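Local coordinates for cyclic di-GMP-binding protein XC_3703 (Xanthomonas campestris pv. campestris, PDB 5B7W) that binds the second messenger cyclic di-GMP and regulates virulence and biofilm formation, acting with a LysR-type transcriptional regulator, at residues A[1-9]-A[127-138]; A[74-82]-A[91-99]. One frame throughout, in Å; residues are numbered along the deposited sequence.

How the contacts relate
The chain begins with strand 3-7, one of the two central strands of the domain I sheet, and passes through residues 8-10 into domain II. There, contact 2 (74-82 with 91-99) closes a short hairpin at the edge of the second sheet. Residues 97-99 lead back to domain I, where contact 1 pairs 1-9 with 127-138 and so closes a loop of 117 residues that contains the whole of contact 2. The two contacts therefore nest and do not cross. Their centres lie about 27 Å apart, yet they meet at the domain junction, where Gly99 N probably donates a hydrogen bond to Ser8 O (2.6 Å), joining the outgoing and returning linkers.

Contact 1 of 2, residues A[1-9]-A[127-138]; sequences MPSFDVISE and KLRVTGKKRDDL
Arg129 crosses from strand 127-132 to Asp5 of strand 3-7, central antiparallel neighbours (152° between axes) in the RRM-like sheet of domain I. Its CB and CG pass Asp5 OD1 and Phe4 O, and CD approaches Ser3. The chain bends at chi3 (-65°), laying the guanidinium against the Asp5 carboxylate: OD1 sits over the centre of one face, 3.1 Å from CZ. With Asp5 OD2 well out of the guanidinium plane, no N-H points at it and its salt bridge to Arg129 NH1 (3.1 Å) is purely electrostatic; NH1 bonds Asn158 OD1 of strand 155-160. At the tip, NH2 weakly hydrogen-bonds Ser3 OG.

Two hydrogen-bonded pairs, Phe4-Val130 and Val6-Leu128, fix the register; Val6 N to Leu128 O is short (2.6 Å) and nearly straight (175°). The other face is apolar. Phe4 lies alongside Val130, CE1 to CB 3.6 Å, while Leu138 CD2 meets the ring edge in its plane, joining helix 135-146 to the sheet. Lys133, in the turn before this helix, and Arg135 and Asp136, in its first turn, probably bind cyclic di-GMP, as in relatives. At the opposite end one water accepts from Lys127 NZ (2.7 Å) and donates to Asp5 OD2 (2.8 Å).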
# COMPACT_ATOMS: atom_id res chain seq x y z
N MET A 1 0.90 14.03 27.85
CA MET A 1 0.36 14.27 26.52
C MET A 1 0.20 12.95 25.75
O MET A 1 1.19 12.30 25.42
CB MET A 1 1.26 15.23 25.74
CG MET A 1 1.47 16.58 26.41
SD MET A 1 0.57 17.92 25.61
CE MET A 1 1.64 18.25 24.21
N PRO A 2 -1.05 12.56 25.50
CA PRO A 2 -1.29 11.31 24.77
C PRO A 2 -0.77 11.39 23.34
O PRO A 2 -0.66 12.47 22.75
CB PRO A 2 -2.82 11.17 24.79
CG PRO A 2 -3.28 12.08 25.89
CD PRO A 2 -2.30 13.20 25.93
N SER A 3 -0.45 10.22 22.78
CA SER A 3 0.12 10.17 21.45
C SER A 3 -0.27 8.87 20.76
O SER A 3 -0.69 7.90 21.41
CB SER A 3 1.65 10.30 21.48
OG SER A 3 2.24 9.16 22.08
N PHE A 4 -0.14 8.87 19.44
CA PHE A 4 -0.33 7.68 18.63
C PHE A 4 0.61 7.76 17.44
O PHE A 4 1.24 8.79 17.19
CB PHE A 4 -1.79 7.53 18.17
CG PHE A 4 -2.22 8.58 17.19
CD1 PHE A 4 -2.69 9.81 17.63
CD2 PHE A 4 -2.17 8.34 15.82
CE1 PHE A 4 -3.09 10.78 16.73
CE2 PHE A 4 -2.57 9.31 14.92
CZ PHE A 4 -3.02 10.53 15.37
N ASP A 5 0.69 6.67 16.68
CA ASP A 5 1.55 6.59 15.51
C ASP A 5 0.71 6.50 14.25
O ASP A 5 -0.23 5.70 14.18
CB ASP A 5 2.49 5.39 15.60
CG ASP A 5 3.76 5.69 16.36
OD1 ASP A 5 4.04 6.89 16.59
OD2 ASP A 5 4.48 4.74 16.73
N VAL A 6 1.04 7.33 13.26
CA VAL A 6 0.51 7.19 11.91
C VAL A 6 1.45 6.27 11.15
O VAL A 6 2.63 6.60 10.97
CB VAL A 6 0.36 8.55 11.22
CG1 VAL A 6 -0.29 8.38 9.86
CG2 VAL A 6 -0.43 9.50 12.09
N ILE A 7 0.95 5.12 10.71
CA ILE A 7 1.77 4.13 10.04
C ILE A 7 1.17 3.83 8.67
O ILE A 7 0.02 4.16 8.38
CB ILE A 7 1.92 2.83 10.85
CG1 ILE A 7 0.57 2.14 11.00
CG2 ILE A 7 2.53 3.12 12.21
CD1 ILE A 7 0.63 0.84 11.77
N SER A 8 1.99 3.20 7.83
CA SER A 8 1.56 2.71 6.52
C SER A 8 2.23 1.36 6.34
O SER A 8 3.35 1.26 5.83
CB SER A 8 1.93 3.68 5.40
OG SER A 8 1.34 3.27 4.18
N GLU A 9 1.54 0.31 6.77
CA GLU A 9 2.11 -1.03 6.82
C GLU A 9 1.17 -2.03 6.17
O GLU A 9 -0.04 -1.84 6.14
CB GLU A 9 2.41 -1.46 8.26
CG GLU A 9 3.47 -0.62 8.94
CD GLU A 9 3.79 -1.10 10.34
OE1 GLU A 9 3.07 -2.00 10.84
OE2 GLU A 9 4.75 -0.58 10.95
N LYS A 127 7.54 6.30 10.54
CA LYS A 127 6.25 6.55 11.15
C LYS A 127 6.15 8.01 11.58
O LYS A 127 7.16 8.71 11.71
CB LYS A 127 6.02 5.65 12.37
CG LYS A 127 6.14 4.16 12.08
CD LYS A 127 5.98 3.35 13.36
CE LYS A 127 5.96 1.85 13.07
NZ LYS A 127 5.62 1.06 14.28
N LEU A 128 4.92 8.47 11.80
CA LEU A 128 4.65 9.82 12.26
C LEU A 128 3.92 9.73 13.59
O LEU A 128 2.78 9.26 13.65
CB LEU A 128 3.82 10.60 11.24
CG LEU A 128 3.55 12.07 11.59
CD1 LEU A 128 4.83 12.89 11.51
CD2 LEU A 128 2.47 12.66 10.69
N ARG A 129 4.56 10.19 14.66
CA ARG A 129 3.92 10.24 15.97
C ARG A 129 3.24 11.59 16.15
O ARG A 129 3.87 12.64 15.96
CB ARG A 129 4.92 10.00 17.10
CG ARG A 129 4.25 9.92 18.47
CD ARG A 129 5.21 9.51 19.56
NE ARG A 129 5.71 8.15 19.37
CZ ARG A 129 5.00 7.05 19.57
NH1 ARG A 129 5.56 5.86 19.36
NH2 ARG A 129 3.73 7.12 19.96
N VAL A 130 1.97 11.55 16.53
CA VAL A 130 1.16 12.74 16.72
C VAL A 130 0.85 12.88 18.20
O VAL A 130 0.38 11.93 18.84
CB VAL A 130 -0.14 12.67 15.89
CG1 VAL A 130 -1.00 13.89 16.15
CG2 VAL A 130 0.19 12.54 14.41
N THR A 131 1.13 14.06 18.76
CA THR A 131 0.89 14.34 20.17
C THR A 131 -0.07 15.51 20.30
O THR A 131 0.01 16.49 19.55
CB THR A 131 2.19 14.64 20.91
OG1 THR A 131 2.70 15.92 20.50
CG2 THR A 131 3.24 13.57 20.63
N GLY A 132 -0.98 15.41 21.27
CA GLY A 132 -1.91 16.48 21.57
C GLY A 132 -2.19 16.51 23.06
O GLY A 132 -1.89 15.56 23.79
N LYS A 133 -2.78 17.62 23.51
CA LYS A 133 -3.03 17.77 24.94
C LYS A 133 -4.17 16.86 25.41
O LYS A 133 -4.17 16.43 26.57
CB LYS A 133 -3.30 19.23 25.31
CG LYS A 133 -4.26 20.03 24.41
CD LYS A 133 -5.72 19.78 24.75
CE LYS A 133 -6.64 20.78 24.07
NZ LYS A 133 -8.03 20.25 23.99
N LYS A 134 -5.13 16.56 24.54
CA LYS A 134 -6.25 15.70 24.88
C LYS A 134 -6.52 14.69 23.77
O LYS A 134 -6.09 14.87 22.62
CB LYS A 134 -7.52 16.51 25.17
CG LYS A 134 -7.49 17.27 26.49
CD LYS A 134 -8.88 17.73 26.90
CE LYS A 134 -9.05 17.66 28.40
NZ LYS A 134 -9.90 16.50 28.80
N ARG A 135 -7.24 13.63 24.13
CA ARG A 135 -7.49 12.53 23.20
C ARG A 135 -8.34 12.96 22.02
O ARG A 135 -8.14 12.48 20.89
CB ARG A 135 -8.14 11.37 23.94
CG ARG A 135 -8.63 10.23 23.05
CD ARG A 135 -7.49 9.58 22.30
NE ARG A 135 -7.96 8.50 21.44
CZ ARG A 135 -8.45 8.68 20.22
NH1 ARG A 135 -8.54 9.90 19.71
NH2 ARG A 135 -8.86 7.64 19.50
N ASP A 136 -9.30 13.87 22.25
CA ASP A 136 -10.21 14.28 21.18
C ASP A 136 -9.51 15.10 20.11
O ASP A 136 -10.00 15.19 18.98
CB ASP A 136 -11.38 15.08 21.75
CG ASP A 136 -12.32 14.23 22.57
OD1 ASP A 136 -13.33 14.77 23.06
OD2 ASP A 136 -12.04 13.02 22.72
N ASP A 137 -8.38 15.74 20.44
CA ASP A 137 -7.54 16.34 19.42
C ASP A 137 -6.88 15.28 18.55
O ASP A 137 -6.62 15.52 17.37
CB ASP A 137 -6.45 17.22 20.04
CG ASP A 137 -7.00 18.32 20.91
OD1 ASP A 137 -8.19 18.67 20.76
OD2 ASP A 137 -6.24 18.87 21.73
N LEU A 138 -6.59 14.11 19.13
CA LEU A 138 -5.97 13.04 18.36
C LEU A 138 -6.96 12.47 17.35
O LEU A 138 -6.62 12.28 16.17
CB LEU A 138 -5.45 11.95 19.30
CG LEU A 138 -4.41 12.38 20.34
CD1 LEU A 138 -4.04 11.22 21.24
CD2 LEU A 138 -3.18 12.96 19.66
O HOH W 1 3.78 2.12 15.91
O HOH W 2 3.41 -0.73 13.78

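Contact 2 of 2, residues A[74-82]-A[91-99]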
# COMPACT_ATOMS: atom_id res chain seq x y z
N ASP A 74 -5.31 -2.30 1.47
CA ASP A 74 -5.66 -1.14 0.66
C ASP A 74 -4.71 -1.06 -0.53
O ASP A 74 -3.52 -0.80 -0.37
CB ASP A 74 -5.59 0.13 1.50
CG ASP A 74 -6.18 1.34 0.80
OD1 ASP A 74 -6.24 1.36 -0.45
OD2 ASP A 74 -6.60 2.28 1.51
N VAL A 75 -5.24 -1.28 -1.74
CA VAL A 75 -4.40 -1.36 -2.94
C VAL A 75 -3.86 -0.02 -3.38
O VAL A 75 -3.13 0.04 -4.38
CB VAL A 75 -5.16 -2.00 -4.12
CG1 VAL A 75 -5.43 -3.47 -3.85
CG2 VAL A 75 -6.47 -1.26 -4.37
N ARG A 76 -4.18 1.07 -2.67
CA ARG A 76 -3.53 2.34 -2.98
C ARG A 76 -2.06 2.34 -2.59
O ARG A 76 -1.33 3.26 -2.99
CB ARG A 76 -4.27 3.49 -2.28
CG ARG A 76 -5.57 3.89 -2.97
CD ARG A 76 -6.30 5.01 -2.23
NE ARG A 76 -6.71 4.63 -0.88
CZ ARG A 76 -6.17 5.12 0.23
NH1 ARG A 76 -5.19 6.02 0.16
NH2 ARG A 76 -6.60 4.71 1.42
N CYS A 77 -1.61 1.35 -1.82
CA CYS A 77 -0.20 1.17 -1.54
C CYS A 77 0.58 0.65 -2.74
O CYS A 77 1.81 0.57 -2.67
CB CYS A 77 -0.01 0.20 -0.37
SG CYS A 77 -0.42 -1.53 -0.76
N LEU A 78 -0.10 0.31 -3.83
CA LEU A 78 0.57 -0.23 -5.00
C LEU A 78 1.15 0.88 -5.86
O LEU A 78 0.46 1.87 -6.16
CB LEU A 78 -0.39 -1.08 -5.83
CG LEU A 78 -0.99 -2.31 -5.14
CD1 LEU A 78 -1.85 -3.10 -6.12
CD2 LEU A 78 0.11 -3.19 -4.56
N GLU A 79 2.41 0.73 -6.26
CA GLU A 79 3.08 1.65 -7.17
C GLU A 79 3.44 0.87 -8.43
O GLU A 79 4.36 0.05 -8.41
CB GLU A 79 4.32 2.26 -6.53
CG GLU A 79 5.10 3.18 -7.45
CD GLU A 79 6.53 3.40 -6.99
OE1 GLU A 79 7.35 2.46 -7.13
OE2 GLU A 79 6.84 4.50 -6.50
N PHE A 80 2.72 1.14 -9.51
CA PHE A 80 2.90 0.40 -10.76
C PHE A 80 3.98 1.05 -11.60
O PHE A 80 3.87 2.22 -11.97
CB PHE A 80 1.58 0.33 -11.53
CG PHE A 80 0.55 -0.55 -10.89
CD1 PHE A 80 -0.30 -0.06 -9.92
CD2 PHE A 80 0.43 -1.88 -11.27
CE1 PHE A 80 -1.25 -0.87 -9.33
CE2 PHE A 80 -0.52 -2.70 -10.69
CZ PHE A 80 -1.36 -2.19 -9.72
N GLY A 81 5.03 0.29 -11.91
CA GLY A 81 6.03 0.73 -12.85
C GLY A 81 5.56 0.58 -14.28
O GLY A 81 4.44 0.17 -14.57
N ASP A 82 6.45 0.93 -15.21
CA ASP A 82 6.13 0.81 -16.62
C ASP A 82 6.04 -0.66 -17.03
O ASP A 82 6.80 -1.50 -16.54
CB ASP A 82 7.19 1.51 -17.48
CG ASP A 82 7.04 3.01 -17.47
OD1 ASP A 82 8.07 3.71 -17.57
OD2 ASP A 82 5.89 3.50 -17.36
N ARG A 91 6.49 -7.57 -18.89
CA ARG A 91 6.79 -7.63 -17.47
C ARG A 91 6.51 -6.27 -16.85
O ARG A 91 6.68 -5.23 -17.49
CB ARG A 91 8.25 -8.03 -17.21
CG ARG A 91 8.62 -9.41 -17.73
CD ARG A 91 10.06 -9.77 -17.37
NE ARG A 91 10.42 -11.10 -17.86
CZ ARG A 91 10.22 -12.23 -17.18
NH1 ARG A 91 9.65 -12.19 -15.98
NH2 ARG A 91 10.59 -13.39 -17.70
N GLN A 92 6.09 -6.29 -15.59
CA GLN A 92 5.79 -5.05 -14.87
C GLN A 92 6.09 -5.24 -13.39
O GLN A 92 5.71 -6.25 -12.80
CB GLN A 92 4.33 -4.64 -15.06
CG GLN A 92 4.01 -3.26 -14.49
CD GLN A 92 2.54 -2.91 -14.61
OE1 GLN A 92 1.68 -3.79 -14.67
NE2 GLN A 92 2.24 -1.62 -14.65
N LYS A 93 6.77 -4.26 -12.81
CA LYS A 93 7.13 -4.26 -11.40
C LYS A 93 6.12 -3.43 -10.62
O LYS A 93 5.89 -2.26 -10.94
CB LYS A 93 8.54 -3.71 -11.20
CG LYS A 93 8.86 -3.27 -9.79
CD LYS A 93 10.30 -2.79 -9.68
CE LYS A 93 10.63 -2.33 -8.28
NZ LYS A 93 12.08 -2.02 -8.12
N VAL A 94 5.52 -4.03 -9.60
CA VAL A 94 4.56 -3.36 -8.73
C VAL A 94 5.17 -3.29 -7.34
O VAL A 94 5.39 -4.32 -6.69
CB VAL A 94 3.20 -4.08 -8.70
CG1 VAL A 94 2.18 -3.27 -7.91
CG2 VAL A 94 2.71 -4.34 -10.12
N THR A 95 5.45 -2.07 -6.88
CA THR A 95 6.03 -1.86 -5.56
C THR A 95 4.91 -1.75 -4.53
O THR A 95 4.04 -0.88 -4.64
CB THR A 95 6.89 -0.60 -5.54
OG1 THR A 95 8.02 -0.78 -6.41
CG2 THR A 95 7.39 -0.32 -4.12
N VAL A 96 4.93 -2.63 -3.53
CA VAL A 96 4.01 -2.55 -2.41
C VAL A 96 4.57 -1.54 -1.41
O VAL A 96 5.39 -1.89 -0.56
CB VAL A 96 3.78 -3.93 -1.76
CG1 VAL A 96 2.75 -3.83 -0.65
CG2 VAL A 96 3.34 -4.94 -2.81
N LYS A 97 4.13 -0.29 -1.53
CA LYS A 97 4.69 0.78 -0.70
C LYS A 97 4.32 0.58 0.76
O LYS A 97 3.15 0.32 1.09
CB LYS A 97 4.19 2.14 -1.19
CG LYS A 97 4.63 2.50 -2.60
CD LYS A 97 4.00 3.81 -3.06
CE LYS A 97 2.49 3.77 -2.96
NZ LYS A 97 1.86 5.05 -3.39
N GLN A 98 5.32 0.68 1.63
CA GLN A 98 5.14 0.57 3.08
C GLN A 98 6.04 1.59 3.76
O GLN A 98 7.12 1.92 3.26
CB GLN A 98 5.46 -0.84 3.59
CG GLN A 98 4.75 -1.96 2.85
CD GLN A 98 5.60 -3.21 2.72
OE1 GLN A 98 5.68 -4.02 3.65
NE2 GLN A 98 6.23 -3.39 1.57
N GLY A 99 5.58 2.09 4.91
CA GLY A 99 6.33 3.10 5.64
C GLY A 99 6.10 4.49 5.09
O GLY A 99 5.81 4.65 3.90
O HOH W 3 0.08 4.96 -5.71
O HOH W 4 7.70 -2.18 -14.13
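Val94 and Phe80 meet side by side in the hairpin of strands 78-85 and 90-96 of domain II, whose sheet has an RRM-like topology. Val94 CG1 stands over one face of the Phe80 ring, 4.0 Å from its centroid and 14° off the normal, a CH-pi contact, while Val94 CG2 reaches Phe80 CD2 at 3.5 Å. With CG1 anti to the backbone N (chi1 -174°), Val94 also brings that methyl against Leu78 CD2. Leu78 runs beside Val96, CD2 to CG2 4.1 Å.

At the ring edge lies the Gln92 amide, its plane turned well away from that of the ring. Its extended chain carries NE2 to Gly81 O (2.8 Å); the bond is nearly straight (174°), and the acceptor lies in the amide plane.

The backbone sets this register. Glu79 N to Thr95 O and Thr95 N to Glu79 O, both 2.8 Å, form a hydrogen-bonded pair, flanked by Gly81 N to Lys93 O and Lys97 N to Cys77 O. Lys97 folds over the start of the strand, bent at chi3, bringing CE against Cys77 O (3.3 Å). Its NZ gives a hydrogen bond to Glu151 O in domain I and another to a water that donates to Leu78 O.

Farther out, helix 54-70 packs on the apolar face, with Leu68 against Leu78 and Thr61 against Phe80, and strand 46-51 pairs with the far side of strand 90-96.

The contact thus divides its chemistry by face: Leu78, Phe80, Val94 and Val96 supply apolar packing against helix 54-70, whereas the Glu79 and Thr95 face is polar. Past the Gly81 N to Lys93 O bond, a water accepting from Lys93 N and donating to Asp82 O (2.7 Å) stands in for a direct backbone bond, and Gln92 adds its side-chain bond.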